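Local coordinates for protein mannosephosphate isomerase, putative (Archaeoglobus fulgidus, PDB 1ZX5) that probably catalyses the interconversion of D-mannose 6-phosphate and D-fructose 6-phosphate as a zinc-dependent isomerase of the type 1 family, at residues P5-Q10 against F259-K264; F133-K138 against T210-E215; E242-G247 against T281-V286. All blocks are in the same frame, centred on the assembly; numbering follows the deposited sequence.

Contact 1 (P5-Q10 against F259-K264)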
ATOM      1  N   PRO A   5      11.341   5.840  20.241  1.00 35.73           N
ATOM      2  CA  PRO A   5      10.627   7.115  20.261  1.00 33.87           C
ATOM      3  C   PRO A   5       9.240   6.953  19.649  1.00 32.24           C
ATOM      4  O   PRO A   5       8.934   5.897  19.096  1.00 31.64           O
ATOM      5  CB  PRO A   5      11.500   8.019  19.387  1.00 33.87           C
ATOM      6  CG  PRO A   5      12.211   7.090  18.480  1.00 34.30           C
ATOM      7  CD  PRO A   5      12.440   5.836  19.258  1.00 35.32           C
ATOM      8  N   SER A   6       8.412   7.986  19.765  1.00 30.63           N
ATOM      9  CA  SER A   6       7.071   7.979  19.193  1.00 29.29           C
ATOM     10  C   SER A   6       7.064   7.974  17.663  1.00 28.74           C
ATOM     11  O   SER A   6       6.181   7.380  17.050  1.00 28.90           O
ATOM     12  CB  SER A   6       6.276   9.187  19.688  1.00 28.89           C
ATOM     13  OG  SER A   6       5.807   8.985  20.997  1.00 28.12           O
ATOM     14  N   PHE A   7       8.036   8.652  17.061  1.00 27.82           N
ATOM     15  CA  PHE A   7       8.029   8.917  15.638  1.00 27.23           C
ATOM     16  C   PHE A   7       9.354   8.538  14.991  1.00 27.48           C
ATOM     17  O   PHE A   7      10.400   9.123  15.294  1.00 27.87           O
ATOM     18  CB  PHE A   7       7.698  10.395  15.369  1.00 27.09           C
ATOM     19  CG  PHE A   7       6.520  10.914  16.161  1.00 26.30           C
ATOM     20  CD1 PHE A   7       5.247  10.367  15.990  1.00 26.53           C
ATOM     21  CD2 PHE A   7       6.689  11.941  17.079  1.00 25.38           C
ATOM     22  CE1 PHE A   7       4.161  10.841  16.731  1.00 26.47           C
ATOM     23  CE2 PHE A   7       5.612  12.422  17.818  1.00 26.23           C
ATOM     24  CZ  PHE A   7       4.343  11.870  17.637  1.00 25.57           C
ATOM     25  N   ILE A   8       9.292   7.547  14.105  1.00 27.07           N
ATOM     26  CA  ILE A   8      10.457   7.043  13.404  1.00 26.88           C
ATOM     27  C   ILE A   8      10.327   7.418  11.931  1.00 27.18           C
ATOM     28  O   ILE A   8       9.276   7.221  11.322  1.00 27.07           O
ATOM     29  CB  ILE A   8      10.629   5.516  13.614  1.00 26.82           C
ATOM     30  CG1 ILE A   8      10.894   5.224  15.104  1.00 26.70           C
ATOM     31  CG2 ILE A   8      11.745   4.939  12.700  1.00 25.33           C
ATOM     32  CD1 ILE A   8      10.777   3.745  15.502  1.00 26.92           C
ATOM     33  N   PHE A   9      11.395   7.984  11.383  1.00 27.47           N
ATOM     34  CA  PHE A   9      11.398   8.488  10.017  1.00 28.37           C
ATOM     35  C   PHE A   9      12.317   7.640   9.145  1.00 28.74           C
ATOM     36  O   PHE A   9      13.213   6.980   9.663  1.00 28.90           O
ATOM     37  CB  PHE A   9      11.805   9.967  10.025  1.00 27.62           C
ATOM     38  CG  PHE A   9      10.808  10.838  10.734  1.00 27.99           C
ATOM     39  CD1 PHE A   9       9.676  11.299  10.069  1.00 26.80           C
ATOM     40  CD2 PHE A   9      10.967  11.149  12.088  1.00 27.61           C
ATOM     41  CE1 PHE A   9       8.733  12.077  10.724  1.00 27.05           C
ATOM     42  CE2 PHE A   9      10.020  11.924  12.753  1.00 27.74           C
ATOM     43  CZ  PHE A   9       8.900  12.388  12.072  1.00 26.52           C
ATOM     44  N   GLN A  10      12.082   7.631   7.834  1.00 29.86           N
ATOM     45  CA  GLN A  10      13.050   7.014   6.914  1.00 30.96           C
ATOM     46  C   GLN A  10      14.267   7.902   6.812  1.00 31.42           C
ATOM     47  O   GLN A  10      14.128   9.115   6.695  1.00 31.80           O
ATOM     48  CB  GLN A  10      12.473   6.801   5.509  1.00 30.71           C
ATOM     49  CG  GLN A  10      11.468   5.690   5.449  1.00 31.33           C
ATOM     50  CD  GLN A  10      11.238   5.148   4.053  1.00 30.17           C
ATOM     51  OE1 GLN A  10      11.354   5.849   3.044  1.00 32.83           O
ATOM     52  NE2 GLN A  10      10.879   3.899   3.994  1.00 27.85           N
ATOM     53  N   PHE A 259       2.386  19.090   9.274  1.00 23.15           N
ATOM     54  CA  PHE A 259       1.969  18.602  10.607  1.00 23.37           C
ATOM     55  C   PHE A 259       3.064  18.722  11.646  1.00 23.04           C
ATOM     56  O   PHE A 259       4.190  18.340  11.385  1.00 22.90           O
ATOM     57  CB  PHE A 259       1.542  17.117  10.535  1.00 23.13           C
ATOM     58  CG  PHE A 259       0.338  16.892   9.681  1.00 24.58           C
ATOM     59  CD1 PHE A 259      -0.944  16.940  10.237  1.00 22.60           C
ATOM     60  CD2 PHE A 259       0.478  16.677   8.311  1.00 24.07           C
ATOM     61  CE1 PHE A 259      -2.066  16.769   9.450  1.00 22.30           C
ATOM     62  CE2 PHE A 259      -0.650  16.505   7.515  1.00 25.97           C
ATOM     63  CZ  PHE A 259      -1.921  16.555   8.087  1.00 23.47           C
ATOM     64  N   ILE A 260       2.714  19.221  12.827  1.00 23.40           N
ATOM     65  CA  ILE A 260       3.577  19.099  14.009  1.00 23.73           C
ATOM     66  C   ILE A 260       3.052  17.920  14.834  1.00 24.03           C
ATOM     67  O   ILE A 260       1.852  17.811  15.073  1.00 24.00           O
ATOM     68  CB  ILE A 260       3.635  20.426  14.824  1.00 24.05           C
ATOM     69  CG1 ILE A 260       4.254  21.533  13.945  1.00 23.98           C
ATOM     70  CG2 ILE A 260       4.422  20.244  16.141  1.00 21.67           C
ATOM     71  CD1 ILE A 260       4.065  22.932  14.482  1.00 26.66           C
ATOM     72  N   LEU A 261       3.955  17.016  15.210  1.00 24.13           N
ATOM     73  CA  LEU A 261       3.599  15.788  15.909  1.00 24.50           C
ATOM     74  C   LEU A 261       4.117  15.894  17.332  1.00 24.76           C
ATOM     75  O   LEU A 261       5.271  16.273  17.547  1.00 25.46           O
ATOM     76  CB  LEU A 261       4.205  14.553  15.204  1.00 24.70           C
ATOM     77  CG  LEU A 261       4.051  14.360  13.676  1.00 25.30           C
ATOM     78  CD1 LEU A 261       4.782  13.102  13.159  1.00 24.28           C
ATOM     79  CD2 LEU A 261       2.588  14.329  13.261  1.00 23.22           C
ATOM     80  N   ARG A 262       3.271  15.588  18.306  1.00 24.38           N
ATOM     81  CA  ARG A 262       3.678  15.663  19.717  1.00 24.48           C
ATOM     82  C   ARG A 262       3.297  14.371  20.424  1.00 24.12           C
ATOM     83  O   ARG A 262       2.113  14.063  20.577  1.00 23.71           O
ATOM     84  CB  ARG A 262       3.050  16.875  20.426  1.00 23.41           C
ATOM     85  CG  ARG A 262       3.420  18.225  19.814  1.00 25.19           C
ATOM     86  CD  ARG A 262       2.768  19.393  20.566  1.00 25.31           C
ATOM     87  NE  ARG A 262       3.244  20.692  20.083  1.00 29.65           N
ATOM     88  CZ  ARG A 262       2.727  21.397  19.062  1.00 31.54           C
ATOM     89  NH1 ARG A 262       1.678  20.954  18.338  1.00 27.98           N
ATOM     90  NH2 ARG A 262       3.277  22.575  18.760  1.00 30.84           N
ATOM     91  N   GLY A 263       4.313  13.617  20.824  1.00 24.50           N
ATOM     92  CA  GLY A 263       4.148  12.360  21.535  1.00 25.24           C
ATOM     93  C   GLY A 263       5.113  12.362  22.701  1.00 26.27           C
ATOM     94  O   GLY A 263       5.094  13.267  23.535  1.00 26.70           O
ATOM     95  N   LYS A 264       5.981  11.364  22.770  1.00 27.12           N
ATOM     96  CA  LYS A 264       7.007  11.379  23.804  1.00 27.90           C
ATOM     97  C   LYS A 264       8.039  12.467  23.483  1.00 27.75           C
ATOM     98  O   LYS A 264       8.608  13.074  24.383  1.00 27.76           O
ATOM     99  CB  LYS A 264       7.633   9.997  23.956  1.00 28.36           C
ATOM    100  CG  LYS A 264       6.636   8.989  24.524  1.00 30.54           C
ATOM    101  CD  LYS A 264       7.264   7.642  24.835  1.00 33.74           C
ATOM    102  CE  LYS A 264       7.766   6.969  23.581  1.00 34.36           C
ATOM    103  NZ  LYS A 264       8.366   5.640  23.922  1.00 37.55           N
TER
HETATM  104  O   HOH W   1       7.045   4.747  21.234  1.00 27.37           O
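The ring of Phe-7 is clasped between side chains. Over one face sits Leu-261, whose CB lies 3.8 Å from the centroid of the Phe-7 ring and 20° off its normal, a CH-pi contact displaced toward the CZ end. The opposite face is covered from within its own segment by Ser-6 CB. At the ring's edge runs the backbone of 259-264, with Arg-262 C in the plane and Gly-263 N 3.5 Å from Phe-7 CE2. Leu-261 also reaches on with CD1, which comes 4.3 Å from Phe-9 CZ. Phe-7 owes its place to a CG set beside the backbone N (chi1 -46°), which swings the ring across to strand 259-262. Gly-263, with no side chain, lets its backbone run close along the edge of the Phe-7 ring.

Polar contacts close the far end. The amide of Lys-264 gives a nearly straight bond, 174° at the hydrogen, to Ser-6 OG at 3.0 Å, and that hydroxyl is also hydrogen-bonded to Thr-281 OG1. The lysine chain, bent at chi3, passes alongside the serine, with CG 3.6 Å from Ser-6 OG, and carries NZ to Leu-4 O. A water accepts from Lys-264 NZ and donates weakly to Pro-5 O. Glu-265, just beyond, takes the backbone N-H groups of Ser-6 and Phe-7.

The N-terminal segment is thus fastened to a hairpin of the cupin domain by two unlike means: an aromatic ring wedged against aliphatic and backbone carbon, and a buried hydroxyl gripped by two partners, which should fix its rotation.

Contact 2 (F133-K138 against T210-E215)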
ATOM      1  N   PHE A 133     -13.668  -8.670 -13.059  1.00 29.66           N
ATOM      2  CA  PHE A 133     -14.334  -8.785 -14.356  1.00 30.42           C
ATOM      3  C   PHE A 133     -15.744  -8.229 -14.256  1.00 31.37           C
ATOM      4  O   PHE A 133     -16.436  -8.442 -13.255  1.00 31.34           O
ATOM      5  CB  PHE A 133     -14.360 -10.231 -14.857  1.00 29.36           C
ATOM      6  CG  PHE A 133     -13.032 -10.723 -15.341  1.00 28.97           C
ATOM      7  CD1 PHE A 133     -12.400 -10.116 -16.426  1.00 28.16           C
ATOM      8  CD2 PHE A 133     -12.395 -11.789 -14.702  1.00 27.66           C
ATOM      9  CE1 PHE A 133     -11.152 -10.573 -16.866  1.00 27.93           C
ATOM     10  CE2 PHE A 133     -11.150 -12.242 -15.132  1.00 26.52           C
ATOM     11  CZ  PHE A 133     -10.530 -11.635 -16.215  1.00 27.29           C
ATOM     12  N   LYS A 134     -16.160  -7.491 -15.281  1.00 32.79           N
ATOM     13  CA  LYS A 134     -17.520  -6.955 -15.299  1.00 34.51           C
ATOM     14  C   LYS A 134     -18.555  -7.989 -15.768  1.00 34.90           C
ATOM     15  O   LYS A 134     -19.739  -7.841 -15.497  1.00 35.25           O
ATOM     16  CB  LYS A 134     -17.603  -5.632 -16.077  1.00 35.01           C
ATOM     17  CG  LYS A 134     -17.318  -5.724 -17.561  1.00 37.39           C
ATOM     18  CD  LYS A 134     -17.027  -4.343 -18.109  1.00 41.55           C
ATOM     19  CE  LYS A 134     -16.984  -4.366 -19.630  1.00 44.75           C
ATOM     20  NZ  LYS A 134     -16.433  -3.072 -20.144  1.00 47.54           N
ATOM     21  N   GLU A 135     -18.091  -9.037 -16.448  1.00 35.33           N
ATOM     22  CA  GLU A 135     -18.915 -10.206 -16.765  1.00 36.00           C
ATOM     23  C   GLU A 135     -18.080 -11.471 -16.576  1.00 35.58           C
ATOM     24  O   GLU A 135     -16.853 -11.398 -16.559  1.00 35.34           O
ATOM     25  CB  GLU A 135     -19.445 -10.149 -18.212  1.00 36.29           C
ATOM     26  CG  GLU A 135     -20.406  -8.974 -18.532  1.00 39.41           C
ATOM     27  CD  GLU A 135     -21.716  -8.971 -17.711  1.00 42.62           C
ATOM     28  OE1 GLU A 135     -22.269 -10.062 -17.419  1.00 43.98           O
ATOM     29  OE2 GLU A 135     -22.201  -7.863 -17.368  1.00 43.92           O
ATOM     30  N   ASP A 136     -18.743 -12.621 -16.432  1.00 35.30           N
ATOM     31  CA  ASP A 136     -18.072 -13.926 -16.457  1.00 35.07           C
ATOM     32  C   ASP A 136     -17.227 -14.066 -17.725  1.00 35.06           C
ATOM     33  O   ASP A 136     -17.645 -13.656 -18.807  1.00 34.95           O
ATOM     34  CB  ASP A 136     -19.093 -15.066 -16.423  1.00 35.02           C
ATOM     35  CG  ASP A 136     -19.766 -15.238 -15.064  1.00 35.24           C
ATOM     36  OD1 ASP A 136     -19.486 -14.473 -14.116  1.00 34.26           O
ATOM     37  OD2 ASP A 136     -20.593 -16.166 -14.947  1.00 36.30           O
ATOM     38  N   VAL A 137     -16.030 -14.623 -17.584  1.00 35.11           N
ATOM     39  CA  VAL A 137     -15.156 -14.876 -18.733  1.00 34.98           C
ATOM     40  C   VAL A 137     -14.669 -16.320 -18.697  1.00 35.39           C
ATOM     41  O   VAL A 137     -14.684 -16.962 -17.647  1.00 35.28           O
ATOM     42  CB  VAL A 137     -13.925 -13.890 -18.806  1.00 35.00           C
ATOM     43  CG1 VAL A 137     -14.381 -12.448 -18.988  1.00 34.26           C
ATOM     44  CG2 VAL A 137     -13.012 -14.032 -17.590  1.00 33.83           C
ATOM     45  N   LYS A 138     -14.250 -16.828 -19.850  1.00 36.07           N
ATOM     46  CA  LYS A 138     -13.648 -18.149 -19.930  1.00 37.08           C
ATOM     47  C   LYS A 138     -12.136 -18.004 -20.107  1.00 37.03           C
ATOM     48  O   LYS A 138     -11.679 -17.233 -20.947  1.00 36.74           O
ATOM     49  CB  LYS A 138     -14.250 -18.948 -21.091  1.00 36.81           C
ATOM     50  CG  LYS A 138     -15.765 -19.153 -21.017  1.00 37.80           C
ATOM     51  CD  LYS A 138     -16.224 -20.092 -22.129  1.00 38.75           C
ATOM     52  CE  LYS A 138     -17.703 -19.900 -22.483  1.00 42.71           C
ATOM     53  NZ  LYS A 138     -18.620 -20.655 -21.571  1.00 44.09           N
ATOM     54  N   THR A 210     -12.397 -15.742 -12.482  1.00 29.66           N
ATOM     55  CA  THR A 210     -12.974 -15.484 -13.801  1.00 30.60           C
ATOM     56  C   THR A 210     -14.453 -15.086 -13.752  1.00 31.26           C
ATOM     57  O   THR A 210     -15.059 -14.837 -14.801  1.00 31.35           O
ATOM     58  CB  THR A 210     -12.812 -16.701 -14.736  1.00 30.94           C
ATOM     59  OG1 THR A 210     -13.307 -17.878 -14.081  1.00 30.87           O
ATOM     60  CG2 THR A 210     -11.331 -16.892 -15.131  1.00 30.69           C
ATOM     61  N   LYS A 211     -15.022 -15.014 -12.544  1.00 31.79           N
ATOM     62  CA  LYS A 211     -16.421 -14.613 -12.364  1.00 32.48           C
ATOM     63  C   LYS A 211     -16.597 -13.101 -12.343  1.00 32.63           C
ATOM     64  O   LYS A 211     -15.690 -12.356 -11.963  1.00 32.16           O
ATOM     65  CB  LYS A 211     -17.016 -15.183 -11.062  1.00 32.62           C
ATOM     66  CG  LYS A 211     -16.993 -16.688 -10.920  1.00 34.74           C
ATOM     67  CD  LYS A 211     -17.543 -17.384 -12.158  1.00 38.45           C
ATOM     68  CE  LYS A 211     -16.995 -18.800 -12.276  1.00 40.87           C
ATOM     69  NZ  LYS A 211     -17.350 -19.416 -13.587  1.00 42.18           N
ATOM     70  N   LYS A 212     -17.793 -12.669 -12.738  1.00 33.09           N
ATOM     71  CA  LYS A 212     -18.237 -11.295 -12.576  1.00 33.74           C
ATOM     72  C   LYS A 212     -18.088 -10.861 -11.121  1.00 33.63           C
ATOM     73  O   LYS A 212     -18.446 -11.595 -10.195  1.00 33.63           O
ATOM     74  CB  LYS A 212     -19.699 -11.163 -13.020  1.00 33.70           C
ATOM     75  CG  LYS A 212     -20.251  -9.748 -12.942  1.00 34.15           C
ATOM     76  CD  LYS A 212     -21.719  -9.694 -13.368  1.00 35.02           C
ATOM     77  CE  LYS A 212     -22.263  -8.274 -13.178  1.00 37.70           C
ATOM     78  NZ  LYS A 212     -23.739  -8.210 -13.420  1.00 39.85           N
ATOM     79  N   VAL A 213     -17.527  -9.676 -10.927  1.00 33.82           N
ATOM     80  CA  VAL A 213     -17.407  -9.094  -9.599  1.00 34.04           C
ATOM     81  C   VAL A 213     -18.241  -7.821  -9.581  1.00 34.56           C
ATOM     82  O   VAL A 213     -18.122  -6.977 -10.475  1.00 34.27           O
ATOM     83  CB  VAL A 213     -15.919  -8.837  -9.228  1.00 34.18           C
ATOM     84  CG1 VAL A 213     -15.793  -7.990  -7.980  1.00 33.19           C
ATOM     85  CG2 VAL A 213     -15.196 -10.160  -9.031  1.00 33.68           C
ATOM     86  N   GLU A 214     -19.116  -7.707  -8.586  1.00 35.30           N
ATOM     87  CA  GLU A 214     -19.913  -6.494  -8.404  1.00 36.40           C
ATOM     88  C   GLU A 214     -19.040  -5.362  -7.872  1.00 36.51           C
ATOM     89  O   GLU A 214     -18.088  -5.607  -7.130  1.00 36.08           O
ATOM     90  CB  GLU A 214     -21.079  -6.744  -7.445  1.00 36.54           C
ATOM     91  CG  GLU A 214     -22.042  -7.870  -7.852  1.00 38.92           C
ATOM     92  CD  GLU A 214     -22.783  -7.593  -9.152  1.00 41.97           C
ATOM     93  OE1 GLU A 214     -23.028  -6.413  -9.471  1.00 43.85           O
ATOM     94  OE2 GLU A 214     -23.132  -8.565  -9.857  1.00 44.06           O
ATOM     95  N   GLU A 215     -19.367  -4.130  -8.249  1.00 37.15           N
ATOM     96  CA  GLU A 215     -18.601  -2.959  -7.814  1.00 38.73           C
ATOM     97  C   GLU A 215     -18.465  -2.843  -6.297  1.00 38.24           C
ATOM     98  O   GLU A 215     -17.387  -2.514  -5.805  1.00 37.77           O
ATOM     99  CB  GLU A 215     -19.162  -1.673  -8.417  1.00 38.52           C
ATOM    100  CG  GLU A 215     -19.009  -1.639  -9.938  1.00 41.05           C
ATOM    101  CD  GLU A 215     -19.455  -0.324 -10.576  1.00 41.80           C
ATOM    102  OE1 GLU A 215     -19.800   0.634  -9.836  1.00 45.21           O
ATOM    103  OE2 GLU A 215     -19.457  -0.262 -11.832  1.00 45.52           O
TER
HETATM  104  O   HOH W   2     -13.016 -11.179 -11.445  1.00 30.49           O
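Asp-136 and the backbone of Lys-212 make the one side-chain hydrogen bond between two loops, the one from strand 128-131 to helix 139-146 and the one from helix 201-207 to strand 224-226. Lys-212 N points at Asp-136 OD1 from 2.8 Å at 174°, meeting the carboxylate nearly head-on. A short acid suits the place: with CG beside its own backbone N (chi1 -72°), the carboxylate turns back over the neighbouring loop. On the main chain, Val-213 N donates to Phe-133 O at 2.9 Å, and Val-137 N to Thr-210 O at 3.0 Å. Phe-133 N and Lys-211 O are joined through a water, which accepts from the amide and donates to the carbonyl at 3.0 Å.

Lys-212 is stretched out, and its CG, CD and CE pass over Lys-134 O, with CG 3.2 Å from that oxygen. Its ammonium makes a long salt bridge to Glu-214 OE2. Glu-135 runs alongside Lys-212, but its OE2 stays 4.3 Å from Lys-212 NZ, too far for an ion pair. The amine of Lys-134 is satisfied elsewhere, by Thr-155 O.

Beneath the polar layer, Val-137 CG2 sits over the centre of one face of the Phe-133 ring and touches Thr-210 CB at 3.9 Å, and Leu-142 of helix 139-146 packs on both Phe-133 and Val-137. The side chain of Phe-133 is about 10 Å from the bound beta-L-fructofuranose, and so outside its pocket.

Backbone amides are thus met by carbonyls, a water and the Asp-136 carboxylate; the other charged ends lie toward the surface, where solvent probably screens the looser pairs.

Contact 3 (E242-G247 against T281-V286)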
ATOM      1  N   GLU A 242      -6.030  14.651  18.538  1.00 24.76           N
ATOM      2  CA  GLU A 242      -5.421  13.545  19.242  1.00 25.63           C
ATOM      3  C   GLU A 242      -5.641  12.251  18.467  1.00 25.56           C
ATOM      4  O   GLU A 242      -6.742  11.976  17.997  1.00 25.60           O
ATOM      5  CB  GLU A 242      -5.987  13.433  20.656  1.00 25.36           C
ATOM      6  CG  GLU A 242      -5.393  12.269  21.434  1.00 28.47           C
ATOM      7  CD  GLU A 242      -5.752  12.281  22.896  1.00 32.90           C
ATOM      8  OE1 GLU A 242      -6.948  12.423  23.242  1.00 35.50           O
ATOM      9  OE2 GLU A 242      -4.833  12.144  23.713  1.00 35.22           O
ATOM     10  N   ILE A 243      -4.594  11.450  18.353  1.00 26.04           N
ATOM     11  CA  ILE A 243      -4.679  10.199  17.619  1.00 26.69           C
ATOM     12  C   ILE A 243      -4.249   9.039  18.513  1.00 26.73           C
ATOM     13  O   ILE A 243      -3.237   9.132  19.205  1.00 26.67           O
ATOM     14  CB  ILE A 243      -3.830  10.278  16.310  1.00 26.99           C
ATOM     15  CG1 ILE A 243      -4.418  11.343  15.373  1.00 26.59           C
ATOM     16  CG2 ILE A 243      -3.736   8.898  15.609  1.00 26.22           C
ATOM     17  CD1 ILE A 243      -3.770  11.385  14.017  1.00 29.02           C
ATOM     18  N   LYS A 244      -5.034   7.960  18.506  1.00 27.18           N
ATOM     19  CA  LYS A 244      -4.726   6.740  19.267  1.00 27.62           C
ATOM     20  C   LYS A 244      -4.180   5.676  18.336  1.00 27.30           C
ATOM     21  O   LYS A 244      -4.752   5.442  17.271  1.00 28.12           O
ATOM     22  CB  LYS A 244      -5.987   6.173  19.945  1.00 27.70           C
ATOM     23  CG  LYS A 244      -6.836   7.178  20.680  1.00 30.10           C
ATOM     24  CD  LYS A 244      -6.172   7.597  21.955  1.00 33.69           C
ATOM     25  CE  LYS A 244      -7.178   8.131  22.950  1.00 36.56           C
ATOM     26  NZ  LYS A 244      -6.518   8.316  24.281  1.00 39.85           N
ATOM     27  N   THR A 245      -3.098   5.015  18.735  1.00 26.72           N
ATOM     28  CA  THR A 245      -2.564   3.897  17.954  1.00 26.18           C
ATOM     29  C   THR A 245      -3.432   2.635  18.055  1.00 26.27           C
ATOM     30  O   THR A 245      -3.475   1.831  17.119  1.00 26.51           O
ATOM     31  CB  THR A 245      -1.120   3.529  18.374  1.00 25.96           C
ATOM     32  OG1 THR A 245      -1.098   3.187  19.764  1.00 26.17           O
ATOM     33  CG2 THR A 245      -0.151   4.684  18.107  1.00 25.01           C
ATOM     34  N   GLY A 246      -4.120   2.475  19.188  1.00 26.24           N
ATOM     35  CA  GLY A 246      -4.814   1.231  19.528  1.00 26.22           C
ATOM     36  C   GLY A 246      -3.869   0.179  20.100  1.00 26.73           C
ATOM     37  O   GLY A 246      -4.225  -0.995  20.184  1.00 26.81           O
ATOM     38  N   GLY A 247      -2.654   0.586  20.483  1.00 26.74           N
ATOM     39  CA  GLY A 247      -1.673  -0.349  21.036  1.00 26.81           C
ATOM     40  C   GLY A 247      -1.124  -1.327  20.008  1.00 27.18           C
ATOM     41  O   GLY A 247      -0.649  -2.400  20.360  1.00 27.24           O
ATOM     42  N   THR A 281       3.698   3.722  21.846  1.00 25.59           N
ATOM     43  CA  THR A 281       3.061   5.028  21.964  1.00 25.66           C
ATOM     44  C   THR A 281       1.556   4.785  21.918  1.00 26.25           C
ATOM     45  O   THR A 281       1.038   4.280  20.928  1.00 26.62           O
ATOM     46  CB  THR A 281       3.561   6.018  20.853  1.00 25.78           C
ATOM     47  OG1 THR A 281       4.887   6.445  21.172  1.00 25.66           O
ATOM     48  CG2 THR A 281       2.680   7.253  20.726  1.00 24.20           C
ATOM     49  N   ASP A 282       0.876   5.109  23.015  1.00 26.44           N
ATOM     50  CA  ASP A 282      -0.563   4.944  23.151  1.00 27.26           C
ATOM     51  C   ASP A 282      -1.306   5.986  22.319  1.00 26.74           C
ATOM     52  O   ASP A 282      -2.249   5.669  21.603  1.00 26.44           O
ATOM     53  CB  ASP A 282      -0.991   5.011  24.642  1.00 28.05           C
ATOM     54  CG  ASP A 282      -0.458   6.285  25.379  1.00 32.82           C
ATOM     55  OD1 ASP A 282       0.537   6.903  24.914  1.00 36.44           O
ATOM     56  OD2 ASP A 282      -1.027   6.670  26.445  1.00 37.98           O
ATOM     57  N   SER A 283      -0.871   7.236  22.424  1.00 26.43           N
ATOM     58  CA  SER A 283      -1.473   8.329  21.686  1.00 26.52           C
ATOM     59  C   SER A 283      -0.540   9.528  21.587  1.00 26.07           C
ATOM     60  O   SER A 283       0.475   9.608  22.277  1.00 26.64           O
ATOM     61  CB  SER A 283      -2.788   8.762  22.321  1.00 26.19           C
ATOM     62  OG  SER A 283      -2.546   9.264  23.602  1.00 28.02           O
ATOM     63  N   PHE A 284      -0.919  10.464  20.727  1.00 25.08           N
ATOM     64  CA  PHE A 284      -0.114  11.633  20.432  1.00 24.34           C
ATOM     65  C   PHE A 284      -1.036  12.645  19.764  1.00 23.89           C
ATOM     66  O   PHE A 284      -2.166  12.307  19.375  1.00 23.40           O
ATOM     67  CB  PHE A 284       1.045  11.244  19.497  1.00 24.04           C
ATOM     68  CG  PHE A 284       0.601  10.572  18.215  1.00 23.59           C
ATOM     69  CD1 PHE A 284       0.388  11.320  17.062  1.00 24.25           C
ATOM     70  CD2 PHE A 284       0.397   9.194  18.162  1.00 23.61           C
ATOM     71  CE1 PHE A 284      -0.008  10.705  15.869  1.00 24.13           C
ATOM     72  CE2 PHE A 284      -0.024   8.577  16.986  1.00 24.62           C
ATOM     73  CZ  PHE A 284      -0.219   9.338  15.832  1.00 24.55           C
ATOM     74  N   THR A 285      -0.565  13.876  19.620  1.00 23.46           N
ATOM     75  CA  THR A 285      -1.319  14.849  18.840  1.00 23.80           C
ATOM     76  C   THR A 285      -0.639  15.191  17.518  1.00 24.20           C
ATOM     77  O   THR A 285       0.587  15.099  17.386  1.00 24.21           O
ATOM     78  CB  THR A 285      -1.619  16.144  19.629  1.00 23.74           C
ATOM     79  OG1 THR A 285      -0.393  16.831  19.916  1.00 24.19           O
ATOM     80  CG2 THR A 285      -2.371  15.838  20.917  1.00 22.26           C
ATOM     81  N   VAL A 286      -1.464  15.550  16.537  1.00 24.76           N
ATOM     82  CA  VAL A 286      -1.007  16.110  15.269  1.00 24.89           C
ATOM     83  C   VAL A 286      -1.647  17.496  15.126  1.00 24.85           C
ATOM     84  O   VAL A 286      -2.792  17.706  15.540  1.00 24.39           O
ATOM     85  CB  VAL A 286      -1.317  15.185  14.055  1.00 25.11           C
ATOM     86  CG1 VAL A 286      -0.739  13.808  14.305  1.00 26.27           C
ATOM     87  CG2 VAL A 286      -2.811  15.050  13.816  1.00 25.51           C
TER
HETATM   88  O   HOH W   3      -3.975   3.532  21.919  1.00 33.35           O
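Thr-245 grips the turn before strand 283-286 twice. Its OG1 donates to Thr-281 O at 2.7 Å, in the carbonyl plane, and its backbone N donates to Asp-282 O at 3.1 Å. The hydroxyl is used again, as acceptor of Gly-247 N, which makes an ST turn. A chi1 of 59° brings OG1 to both partners, and threonine suits the place because it pairs this hydroxyl with a methyl, CG2, at the edge of the Phe-284 ring. Asp-282 O has a further donor, a water that itself accepts from Gly-246 N at 2.9 Å. Both glycines have positive phi, readily adopted by this residue type, and let the chain turn away.

Further along, Ile-243 and Phe-284 form an antiparallel hydrogen-bonded pair. Ile-243 N reaches Phe-284 O at 2.8 Å and the return bond, Phe-284 N to Ile-243 O, is longer. Glu-242 with Thr-285 and Lys-244 with Ser-283 are the non-hydrogen-bonded pairs on either side. Strand 240-244 is one edge strand of a four-stranded antiparallel sheet in the cupin domain, and 283-288 joins it to strand 259-262.

One face of the strand pair is apolar, the other polar. On the face of Ile-243 and Phe-284, the ring lies against the isoleucine: Ile-243 CB stands 4.1 Å from the Phe-284 centroid, 25° off the normal, and CG2 is 3.6 Å from CZ of Phe-284. Phe-7 meets the same phenylalanine edge-to-face. Ile-243 CD1 continues to Val-286 CG2 at 3.8 Å. The other face carries Glu-242, Lys-244, Ser-283 and Thr-285; there Lys-244 CD packs against Ser-283 CB at 3.6 Å.

Overall arrangement
From the N terminus, residues 5-10 pair with 259-264, about 250 residues later, so contact 1 spans most of the chain and ties the start of the protein to the cupin domain. Within that span, contact 2 closes a shorter loop, joining the stretch before helix 139-146 to the one after helix 201-207. Contact 3 opens at 242-247, after contact 2 has closed, and ends at 281-286, so it crosses contact 1. Those two share a sheet, where strands 259-262 and 283-288 are neighbours, and touch where Arg-262 O accepts from Thr-285 N and Leu-261 packs on Val-286. Contact 2 lies on the opposite side of the chain's centre, its centre 44 Å from that of contact 1.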